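Local structure of hypothetical protein jhp0584 (4R7K) at residues His63-Glu71 with Ile80-Lys91; Met28-Trp37 with Arg152-Ser160. The protein is of unknown function but belongs to the SRPBCC family, whose helix-grip fold commonly encloses a pocket for a hydrophobic ligand. One frame throughout, in Å; residues are numbered along the deposited sequence.

Contact 1 joins a helix end and the turn after it to an irregular loop, contact 2 lays an irregular segment over a strand; they lie on opposite sides of the chain's centre, their own centres about 21 Å apart. Contact 1 is partly buried and joins residues close in sequence, largely through backbone bonds, one arginine and one aspartate. Contact 2 is buried and brings together residues more than a hundred positions apart, the N-terminal segment lying across strand 150-160. There no backbone-to-backbone bond links the two segments; side chains of the strand, with bridging waters, reach the carbonyls and amides of the covering chain, with tryptophan and isoleucine side chains packed against the strand.

Contact 1. Residues His63-Glu71 with Ile80-Lys91; sequences HLRDASHWE and IHMYHQDNTILK
Arg65 closes on Leu90 from the side, its NE and NH2 both donating to Leu90 O, at 3.0 Å from NE and 2.9 Å from NH2. The carbonyl oxygen lies in the guanidinium plane; NE approaches it almost in line with the C=O bond, whereas NH2 comes from above the carbonyl plane. A bend at chi3 (69°) turns the long side chain back toward the loop, and Ile89 CG2 covers one guanidinium face near its rim. The backbones add a single bridge: Leu90 N donates to Arg65 O and Ala67 N to Thr88 O.

Asp66 is the first residue beyond the helix, and its OD1 collects three donors. Thr88 OG1 crosses to it at 2.6 Å from above the carboxylate plane, and Ser68 contributes both OG and its backbone N, the latter forming an Asx turn. Aspartate suits this turn because one oxygen can hold both its own bend and the facing loop; the three bonds would probably favour its charged form. Beside it, the small Ala67 lets Ile80 CD1 and the selenomethionine methyl Met82 CE each come to 3.7 Å from its CB. Trp70 CZ2 meets Leu90 CD1, the side chains crossing at about a right angle.

In the second shell, Asn87 OD1 accepts from Ile89 N in another Asx turn, and Gln85 NE2 donates to Ile89 O, shaping the loop that presents Thr88. Trp70 NE1 bonds Leu64 O, tying the two helices. Inward, Trp70 packs among Trp123, Phe98 and Trp182, Leu64 lies on strands 118-126 and 136-146, and Arg65 rests against strand 103-114.

Contact 2. Residues Met28-Trp37 with Arg152-Ser160; sequences MNAIRWPKKW and RILTQESQS
Met28-Trp37 passes over strand 152-160 without pairing with it: CA atoms are 8.1 Å apart at Ile31 and Gln156 and close to 5.8 Å at Trp37 and Ser158, where a 3-10 turn brings the chain down. Along the strand, alternate residues Arg152, Leu154, Gln156, Ser158 and Ser160 direct their CB atoms toward this cover.

Arg152, extended from CG to NE, reaches Asn29 O through NH1 at 2.9 Å, a nearly straight bond (167°) with the oxygen in the guanidinium plane. A water links the same carbonyl to NH2. The buried charge is answered by salt bridges to Glu49 and Glu144.

Gln156 serves a mixed surrounding. Its OE1 accepts a hydrogen bond from a water that in turn accepts one from Ile31 N, and also lies 3.3 Å from Trp33 CZ2, at the indole edge; its NE2 turns to Ser47. Ile31 CD1 fills in beside it, against Leu154 CD2. With CG placed anti to its carbonyl carbon (chi1 -61°), Trp33 points the edge of its six-membered ring at Gln156 CB, with Ser158 CB near CZ3. Ser158 is small enough to fit close to the Trp37 backbone, its OG at the edge of the indole, and donates to Trp37 O at 2.6 Å from OG, while Trp37 CZ3 rests 3.6 Å from Ser160 OG.

Strand 150-160 lies between strands 44-53 and 136-146, with helix 174-190 packed on its other face. Trp37 stacks on Tyr138, Trp33 touches Phe45, and Met28 and Asn29 pair antiparallel with a strand of the second subunit, carrying a sheet across the interface.

Contact 1. Residues His63-Glu71 with Ile80-Lys91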
loop_
_atom_site.group_PDB
_atom_site.type_symbol
_atom_site.label_atom_id
_atom_site.label_comp_id
_atom_site.label_asym_id
_atom_site.label_seq_id
_atom_site.Cartn_x
_atom_site.Cartn_y
_atom_site.Cartn_z
ATOM N N HIS A 63 -14.982 9.325 19.317
ATOM C CA HIS A 63 -14.810 9.422 17.866
ATOM C C HIS A 63 -14.981 8.113 17.124
ATOM O O HIS A 63 -15.147 8.114 15.895
ATOM C CB HIS A 63 -13.491 10.065 17.495
ATOM C CG HIS A 63 -13.388 11.492 17.904
ATOM N ND1 HIS A 63 -12.208 12.062 18.315
ATOM C CD2 HIS A 63 -14.324 12.468 17.966
ATOM C CE1 HIS A 63 -12.416 13.330 18.611
ATOM N NE2 HIS A 63 -13.696 13.598 18.419
ATOM N N LEU A 64 -14.951 7.016 17.854
ATOM C CA LEU A 64 -15.220 5.707 17.263
ATOM C C LEU A 64 -16.715 5.415 17.347
ATOM O O LEU A 64 -17.315 5.009 16.355
ATOM C CB LEU A 64 -14.452 4.605 17.987
ATOM C CG LEU A 64 -14.811 3.197 17.535
ATOM C CD1 LEU A 64 -14.492 3.025 16.057
ATOM C CD2 LEU A 64 -14.045 2.175 18.353
ATOM N N ARG A 65 -17.305 5.579 18.532
ATOM C CA ARG A 65 -18.750 5.358 18.709
ATOM C C ARG A 65 -19.658 6.328 17.943
ATOM O O ARG A 65 -20.753 5.950 17.508
ATOM C CB ARG A 65 -19.158 5.494 20.177
ATOM C CG ARG A 65 -18.705 4.399 21.101
ATOM C CD ARG A 65 -19.369 4.668 22.456
ATOM N NE ARG A 65 -20.824 4.441 22.401
ATOM C CZ ARG A 65 -21.690 4.755 23.368
ATOM N NH1 ARG A 65 -21.285 5.375 24.478
ATOM N NH2 ARG A 65 -22.979 4.457 23.210
ATOM N N ASP A 66 -19.279 7.592 17.862
ATOM C CA ASP A 66 -20.128 8.533 17.134
ATOM C C ASP A 66 -19.701 8.502 15.673
ATOM O O ASP A 66 -18.780 9.189 15.238
ATOM C CB ASP A 66 -20.090 9.922 17.736
ATOM C CG ASP A 66 -21.026 10.888 17.024
ATOM O OD1 ASP A 66 -21.494 10.619 15.903
ATOM O OD2 ASP A 66 -21.253 11.939 17.576
ATOM N N ALA A 67 -20.407 7.678 14.919
ATOM C CA ALA A 67 -20.097 7.442 13.525
ATOM C C ALA A 67 -20.148 8.673 12.639
ATOM O O ALA A 67 -19.681 8.613 11.516
ATOM C CB ALA A 67 -21.002 6.342 12.975
ATOM N N SER A 68 -20.736 9.775 13.113
ATOM C CA SER A 68 -20.736 11.018 12.327
ATOM C C SER A 68 -19.301 11.545 12.128
ATOM O O SER A 68 -19.044 12.271 11.189
ATOM C CB SER A 68 -21.635 12.106 12.952
ATOM O OG SER A 68 -21.085 12.606 14.163
ATOM N N HIS A 69 -18.368 11.155 12.989
ATOM C CA HIS A 69 -16.960 11.588 12.852
ATOM C C HIS A 69 -16.148 10.816 11.817
ATOM O O HIS A 69 -15.137 11.316 11.322
ATOM C CB HIS A 69 -16.241 11.455 14.184
ATOM C CG HIS A 69 -16.814 12.309 15.266
ATOM N ND1 HIS A 69 -16.587 13.663 15.343
ATOM C CD2 HIS A 69 -17.603 11.997 16.319
ATOM C CE1 HIS A 69 -17.236 14.155 16.384
ATOM N NE2 HIS A 69 -17.842 13.157 17.003
ATOM N N TRP A 70 -16.576 9.594 11.517
ATOM C CA TRP A 70 -15.829 8.684 10.631
ATOM C C TRP A 70 -15.420 9.331 9.315
ATOM O O TRP A 70 -14.247 9.287 8.908
ATOM C CB TRP A 70 -16.674 7.439 10.342
ATOM C CG TRP A 70 -16.865 6.525 11.509
ATOM C CD1 TRP A 70 -16.535 6.764 12.821
ATOM C CD2 TRP A 70 -17.582 5.283 11.504
ATOM N NE1 TRP A 70 -16.932 5.715 13.609
ATOM C CE2 TRP A 70 -17.585 4.797 12.830
ATOM C CE3 TRP A 70 -18.200 4.525 10.501
ATOM C CZ2 TRP A 70 -18.167 3.595 13.174
ATOM C CZ3 TRP A 70 -18.783 3.343 10.844
ATOM C CH2 TRP A 70 -18.758 2.878 12.180
ATOM N N GLU A 71 -16.378 9.942 8.660
ATOM C CA GLU A 71 -16.137 10.566 7.357
ATOM C C GLU A 71 -15.110 11.689 7.435
ATOM O O GLU A 71 -14.413 11.996 6.464
ATOM C CB GLU A 71 -17.462 11.082 6.771
ATOM C CG GLU A 71 -17.321 11.499 5.327
ATOM C CD GLU A 71 -18.622 11.925 4.692
ATOM O OE1 GLU A 71 -18.648 11.996 3.449
ATOM O OE2 GLU A 71 -19.610 12.179 5.420
ATOM N N ILE A 80 -23.295 7.774 6.298
ATOM C CA ILE A 80 -23.777 6.818 7.294
ATOM C C ILE A 80 -25.259 7.068 7.530
ATOM O O ILE A 80 -25.768 8.144 7.204
ATOM C CB ILE A 80 -23.031 6.958 8.623
ATOM C CG1 ILE A 80 -23.273 8.352 9.223
ATOM C CG2 ILE A 80 -21.545 6.713 8.415
ATOM C CD1 ILE A 80 -22.862 8.479 10.672
ATOM N N HIS A 81 -25.938 6.090 8.120
ATOM C CA HIS A 81 -27.366 6.200 8.408
ATOM C C HIS A 81 -27.783 5.253 9.533
ATOM O O HIS A 81 -27.509 4.058 9.461
ATOM C CB HIS A 81 -28.177 5.899 7.145
ATOM C CG HIS A 81 -29.658 5.991 7.336
ATOM N ND1 HIS A 81 -30.318 7.196 7.436
ATOM C CD2 HIS A 81 -30.611 5.031 7.426
ATOM C CE1 HIS A 81 -31.611 6.976 7.597
ATOM N NE2 HIS A 81 -31.814 5.670 7.597
HETATM N N MSE A 82 -28.415 5.796 10.581
HETATM C CA MSE A 82 -28.920 4.988 11.701
HETATM C C MSE A 82 -30.406 4.852 11.411
HETATM O O MSE A 82 -31.120 5.837 11.260
HETATM C CB MSE A 82 -28.557 5.582 13.077
HETATM C CG MSE A 82 -27.260 4.969 13.690
HETATM SE SE MSE A 82 -25.731 5.737 12.750
HETATM C CE MSE A 82 -24.250 4.636 13.440
ATOM N N TYR A 83 -30.877 3.620 11.292
ATOM C CA TYR A 83 -32.267 3.356 10.939
ATOM C C TYR A 83 -33.317 3.695 11.994
ATOM O O TYR A 83 -34.430 4.079 11.643
ATOM C CB TYR A 83 -32.437 1.885 10.557
ATOM C CG TYR A 83 -31.850 1.515 9.228
ATOM C CD1 TYR A 83 -30.525 1.115 9.122
ATOM C CD2 TYR A 83 -32.629 1.523 8.077
ATOM C CE1 TYR A 83 -29.983 0.756 7.900
ATOM C CE2 TYR A 83 -32.097 1.164 6.847
ATOM C CZ TYR A 83 -30.766 0.779 6.770
ATOM O OH TYR A 83 -30.214 0.416 5.560
ATOM N N HIS A 84 -32.996 3.562 13.277
ATOM C CA HIS A 84 -34.040 3.772 14.299
ATOM C C HIS A 84 -33.590 4.571 15.505
ATOM O O HIS A 84 -34.131 4.411 16.598
ATOM C CB HIS A 84 -34.582 2.410 14.733
ATOM C CG HIS A 84 -34.946 1.526 13.580
ATOM N ND1 HIS A 84 -34.277 0.355 13.294
ATOM C CD2 HIS A 84 -35.855 1.686 12.590
ATOM C CE1 HIS A 84 -34.787 -0.189 12.202
ATOM N NE2 HIS A 84 -35.748 0.598 11.759
ATOM N N GLN A 85 -32.617 5.448 15.296
ATOM C CA GLN A 85 -32.106 6.290 16.359
ATOM C C GLN A 85 -32.108 7.660 15.833
ATOM O O GLN A 85 -31.869 7.857 14.649
ATOM C CB GLN A 85 -30.631 5.979 16.690
ATOM C CG GLN A 85 -30.315 4.535 16.908
ATOM C CD GLN A 85 -29.001 4.325 17.617
ATOM O OE1 GLN A 85 -28.830 3.316 18.264
ATOM N NE2 GLN A 85 -28.088 5.300 17.542
ATOM N N ASP A 86 -32.281 8.617 16.726
ATOM C CA ASP A 86 -32.287 10.022 16.357
ATOM C C ASP A 86 -30.889 10.600 16.493
ATOM O O ASP A 86 -30.700 11.806 16.490
ATOM C CB ASP A 86 -33.300 10.796 17.224
ATOM C CG ASP A 86 -33.114 10.550 18.732
ATOM O OD1 ASP A 86 -32.240 9.728 19.118
ATOM O OD2 ASP A 86 -33.876 11.161 19.526
ATOM N N ASN A 87 -29.893 9.728 16.587
ATOM C CA ASN A 87 -28.527 10.166 16.757
ATOM C C ASN A 87 -27.589 9.179 16.070
ATOM O O ASN A 87 -28.019 8.118 15.606
ATOM C CB ASN A 87 -28.222 10.277 18.248
ATOM C CG ASN A 87 -28.335 8.944 18.962
ATOM O OD1 ASN A 87 -27.517 8.043 18.757
ATOM N ND2 ASN A 87 -29.350 8.812 19.810
ATOM N N THR A 88 -26.306 9.495 16.050
ATOM C CA THR A 88 -25.330 8.647 15.377
ATOM C C THR A 88 -24.367 7.932 16.333
ATOM O O THR A 88 -23.276 7.528 15.919
ATOM C CB THR A 88 -24.560 9.485 14.342
ATOM O OG1 THR A 88 -23.967 10.613 14.996
ATOM C CG2 THR A 88 -25.533 10.005 13.260
ATOM N N ILE A 89 -24.805 7.728 17.580
ATOM C CA ILE A 89 -23.999 7.072 18.584
ATOM C C ILE A 89 -24.323 5.568 18.615
ATOM O O ILE A 89 -25.432 5.160 18.994
ATOM C CB ILE A 89 -24.254 7.648 20.019
ATOM C CG1 ILE A 89 -24.269 9.181 20.057
ATOM C CG2 ILE A 89 -23.210 7.122 20.997
ATOM C CD1 ILE A 89 -22.991 9.831 19.577
ATOM N N LEU A 90 -23.358 4.751 18.214
ATOM C CA LEU A 90 -23.493 3.285 18.266
ATOM C C LEU A 90 -23.628 2.791 19.708
ATOM O O LEU A 90 -22.812 3.150 20.576
ATOM C CB LEU A 90 -22.268 2.608 17.673
ATOM C CG LEU A 90 -21.963 2.940 16.208
ATOM C CD1 LEU A 90 -20.650 2.335 15.821
ATOM C CD2 LEU A 90 -23.055 2.404 15.325
ATOM N N LYS A 91 -24.630 1.946 19.946
ATOM C CA LYS A 91 -24.822 1.286 21.245
ATOM C C LYS A 91 -25.238 -0.165 20.919
ATOM O O LYS A 91 -25.375 -0.542 19.754
ATOM C CB LYS A 91 -25.881 2.017 22.117
ATOM C CG LYS A 91 -27.252 2.073 21.484
ATOM C CD LYS A 91 -28.307 2.770 22.348
ATOM C CE LYS A 91 -29.620 2.822 21.582
ATOM N NZ LYS A 91 -30.775 3.165 22.430
#

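Contact 2. Residues Met28-Trp37 with Arg152-Ser160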
loop_
_atom_site.group_PDB
_atom_site.type_symbol
_atom_site.label_atom_id
_atom_site.label_comp_id
_atom_site.label_asym_id
_atom_site.label_seq_id
_atom_site.Cartn_x
_atom_site.Cartn_y
_atom_site.Cartn_z
HETATM N N MSE A 28 -2.507 -9.794 27.392
HETATM C CA MSE A 28 -3.173 -8.524 27.161
HETATM C C MSE A 28 -4.605 -8.835 26.909
HETATM O O MSE A 28 -4.940 -9.969 26.613
HETATM C CB MSE A 28 -2.510 -7.855 25.973
HETATM C CG MSE A 28 -1.261 -7.152 26.491
HETATM SE SE MSE A 28 -0.405 -6.118 25.051
HETATM C CE MSE A 28 -1.539 -4.526 25.238
ATOM N N ASN A 29 -5.482 -7.853 27.083
ATOM C CA ASN A 29 -6.924 -8.061 26.790
ATOM C C ASN A 29 -7.149 -8.388 25.304
ATOM O O ASN A 29 -6.405 -7.913 24.461
ATOM C CB ASN A 29 -7.763 -6.865 27.223
ATOM C CG ASN A 29 -7.937 -6.804 28.741
ATOM O OD1 ASN A 29 -8.309 -7.754 29.360
ATOM N ND2 ASN A 29 -7.656 -5.675 29.318
ATOM N N ALA A 30 -8.091 -9.275 25.030
ATOM C CA ALA A 30 -8.378 -9.740 23.678
ATOM C C ALA A 30 -9.853 -9.716 23.373
ATOM O O ALA A 30 -10.692 -9.771 24.271
ATOM C CB ALA A 30 -7.858 -11.161 23.470
ATOM N N ILE A 31 -10.149 -9.671 22.073
ATOM C CA ILE A 31 -11.502 -9.647 21.560
ATOM C C ILE A 31 -12.251 -10.942 21.820
ATOM O O ILE A 31 -11.676 -12.023 21.696
ATOM C CB ILE A 31 -11.473 -9.355 20.051
ATOM C CG1 ILE A 31 -11.157 -7.868 19.895
ATOM C CG2 ILE A 31 -12.843 -9.663 19.423
ATOM C CD1 ILE A 31 -10.806 -7.407 18.517
ATOM N N ARG A 32 -13.518 -10.824 22.224
ATOM C CA ARG A 32 -14.375 -12.009 22.455
ATOM C C ARG A 32 -15.130 -12.289 21.147
ATOM O O ARG A 32 -15.946 -11.484 20.727
ATOM C CB ARG A 32 -15.362 -11.774 23.579
ATOM C CG ARG A 32 -14.734 -11.359 24.896
ATOM C CD ARG A 32 -15.769 -11.257 26.020
ATOM N NE ARG A 32 -15.106 -10.956 27.292
ATOM C CZ ARG A 32 -15.292 -9.872 28.042
ATOM N NH1 ARG A 32 -16.223 -8.955 27.738
ATOM N NH2 ARG A 32 -14.588 -9.745 29.169
ATOM N N TRP A 33 -14.848 -13.419 20.495
ATOM C CA TRP A 33 -15.491 -13.746 19.204
ATOM C C TRP A 33 -16.655 -14.718 19.306
ATOM O O TRP A 33 -16.535 -15.750 19.956
ATOM C CB TRP A 33 -14.481 -14.419 18.239
ATOM C CG TRP A 33 -13.310 -13.577 17.900
ATOM C CD1 TRP A 33 -12.140 -13.566 18.544
ATOM C CD2 TRP A 33 -13.195 -12.601 16.828
ATOM N NE1 TRP A 33 -11.284 -12.647 17.973
ATOM C CE2 TRP A 33 -11.928 -12.021 16.938
ATOM C CE3 TRP A 33 -14.056 -12.136 15.845
ATOM C CZ2 TRP A 33 -11.485 -11.041 16.073
ATOM C CZ3 TRP A 33 -13.618 -11.181 14.975
ATOM C CH2 TRP A 33 -12.352 -10.626 15.099
ATOM N N PRO A 34 -17.768 -14.426 18.624
ATOM C CA PRO A 34 -18.782 -15.452 18.561
ATOM C C PRO A 34 -18.158 -16.645 17.816
ATOM O O PRO A 34 -17.262 -16.455 16.987
ATOM C CB PRO A 34 -19.929 -14.788 17.784
ATOM C CG PRO A 34 -19.676 -13.324 17.891
ATOM C CD PRO A 34 -18.195 -13.170 17.973
ATOM N N LYS A 35 -18.629 -17.856 18.123
ATOM C CA LYS A 35 -18.086 -19.091 17.571
ATOM C C LYS A 35 -17.923 -19.054 16.051
ATOM O O LYS A 35 -16.894 -19.450 15.508
ATOM C CB LYS A 35 -19.002 -20.254 17.922
ATOM C CG LYS A 35 -18.472 -21.601 17.485
ATOM C CD LYS A 35 -19.537 -22.654 17.608
ATOM C CE LYS A 35 -18.995 -24.001 17.210
ATOM N NZ LYS A 35 -20.083 -24.995 17.341
ATOM N N LYS A 36 -18.957 -18.565 15.398
ATOM C CA LYS A 36 -19.027 -18.437 13.956
ATOM C C LYS A 36 -17.914 -17.596 13.303
ATOM O O LYS A 36 -17.604 -17.781 12.124
ATOM C CB LYS A 36 -20.397 -17.817 13.659
ATOM C CG LYS A 36 -20.639 -17.359 12.261
ATOM C CD LYS A 36 -22.077 -16.894 12.115
ATOM C CE LYS A 36 -22.309 -16.380 10.712
ATOM N NZ LYS A 36 -23.701 -15.868 10.515
ATOM N N TRP A 37 -17.339 -16.668 14.062
ATOM C CA TRP A 37 -16.374 -15.698 13.540
ATOM C C TRP A 37 -14.936 -15.887 13.989
ATOM O O TRP A 37 -14.057 -15.096 13.583
ATOM C CB TRP A 37 -16.823 -14.299 13.956
ATOM C CG TRP A 37 -18.146 -13.945 13.365
ATOM C CD1 TRP A 37 -19.325 -13.813 14.018
ATOM C CD2 TRP A 37 -18.430 -13.752 11.972
ATOM N NE1 TRP A 37 -20.326 -13.525 13.130
ATOM C CE2 TRP A 37 -19.807 -13.489 11.862
ATOM C CE3 TRP A 37 -17.659 -13.780 10.820
ATOM C CZ2 TRP A 37 -20.428 -13.233 10.636
ATOM C CZ3 TRP A 37 -18.270 -13.486 9.594
ATOM C CH2 TRP A 37 -19.632 -13.247 9.507
ATOM N N ARG A 152 -4.316 1.955 23.731
ATOM C CA ARG A 152 -4.275 0.931 22.711
ATOM C C ARG A 152 -5.584 0.857 21.948
ATOM O O ARG A 152 -6.666 0.915 22.546
ATOM C CB ARG A 152 -4.028 -0.423 23.356
ATOM C CG ARG A 152 -4.068 -1.622 22.406
ATOM C CD ARG A 152 -3.910 -2.892 23.237
ATOM N NE ARG A 152 -3.777 -4.131 22.444
ATOM C CZ ARG A 152 -4.261 -5.314 22.801
ATOM N NH1 ARG A 152 -4.980 -5.438 23.898
ATOM N NH2 ARG A 152 -4.047 -6.376 22.030
ATOM N N ILE A 153 -5.483 0.777 20.621
ATOM C CA ILE A 153 -6.631 0.581 19.765
ATOM C C ILE A 153 -6.372 -0.664 18.910
ATOM O O ILE A 153 -5.484 -0.672 18.053
ATOM C CB ILE A 153 -6.932 1.794 18.841
ATOM C CG1 ILE A 153 -6.952 3.086 19.624
ATOM C CG2 ILE A 153 -8.268 1.573 18.141
ATOM C CD1 ILE A 153 -7.017 4.353 18.786
ATOM N N LEU A 154 -7.157 -1.701 19.149
ATOM C CA LEU A 154 -7.046 -2.951 18.434
ATOM C C LEU A 154 -8.296 -3.122 17.648
ATOM O O LEU A 154 -9.400 -3.039 18.224
ATOM C CB LEU A 154 -6.940 -4.126 19.406
ATOM C CG LEU A 154 -6.968 -5.564 18.810
ATOM C CD1 LEU A 154 -5.714 -5.889 18.038
ATOM C CD2 LEU A 154 -7.135 -6.592 19.915
ATOM N N THR A 155 -8.155 -3.351 16.335
ATOM C CA THR A 155 -9.290 -3.662 15.532
ATOM C C THR A 155 -9.022 -4.926 14.668
ATOM O O THR A 155 -7.970 -5.078 14.013
ATOM C CB THR A 155 -9.786 -2.466 14.712
ATOM O OG1 THR A 155 -11.083 -2.777 14.190
ATOM C CG2 THR A 155 -8.838 -2.139 13.571
ATOM N N GLN A 156 -9.991 -5.821 14.677
ATOM C CA GLN A 156 -9.890 -7.101 13.991
ATOM C C GLN A 156 -11.176 -7.413 13.324
ATOM O O GLN A 156 -12.242 -7.131 13.867
ATOM C CB GLN A 156 -9.522 -8.222 14.968
ATOM C CG GLN A 156 -8.218 -8.014 15.686
ATOM C CD GLN A 156 -7.830 -9.153 16.611
ATOM O OE1 GLN A 156 -8.659 -9.759 17.299
ATOM N NE2 GLN A 156 -6.553 -9.447 16.630
ATOM N N GLU A 157 -11.099 -7.966 12.108
ATOM C CA GLU A 157 -12.290 -8.309 11.358
ATOM C C GLU A 157 -12.142 -9.726 10.790
ATOM O O GLU A 157 -11.074 -10.101 10.250
ATOM C CB GLU A 157 -12.522 -7.332 10.181
ATOM C CG GLU A 157 -13.769 -7.625 9.363
ATOM C CD GLU A 157 -14.164 -6.494 8.392
ATOM O OE1 GLU A 157 -14.546 -6.815 7.257
ATOM O OE2 GLU A 157 -14.076 -5.287 8.734
ATOM N N SER A 158 -13.242 -10.458 10.877
ATOM C CA SER A 158 -13.367 -11.818 10.372
ATOM C C SER A 158 -14.449 -11.749 9.296
ATOM O O SER A 158 -15.529 -11.174 9.531
ATOM C CB SER A 158 -13.784 -12.732 11.543
ATOM O OG SER A 158 -13.944 -14.089 11.138
ATOM N N GLN A 159 -14.194 -12.368 8.148
ATOM C CA GLN A 159 -15.058 -12.261 6.997
ATOM C C GLN A 159 -15.391 -13.640 6.412
ATOM O O GLN A 159 -14.522 -14.539 6.351
ATOM C CB GLN A 159 -14.370 -11.446 5.900
ATOM C CG GLN A 159 -13.842 -10.085 6.300
ATOM C CD GLN A 159 -13.183 -9.330 5.125
ATOM O OE1 GLN A 159 -12.524 -9.919 4.283
ATOM N NE2 GLN A 159 -13.360 -8.012 5.093
ATOM N N SER A 160 -16.622 -13.777 5.952
ATOM C CA SER A 160 -17.076 -15.014 5.325
ATOM C C SER A 160 -17.765 -14.739 3.982
ATOM O O SER A 160 -18.559 -13.801 3.851
ATOM C CB SER A 160 -18.036 -15.761 6.243
ATOM O OG SER A 160 -17.357 -16.166 7.429
HETATM O O HOH W 1 -4.532 -9.229 22.896
HETATM O O HOH W 2 -8.011 -10.133 19.997
HETATM O O HOH W 3 -19.059 -16.743 9.601
#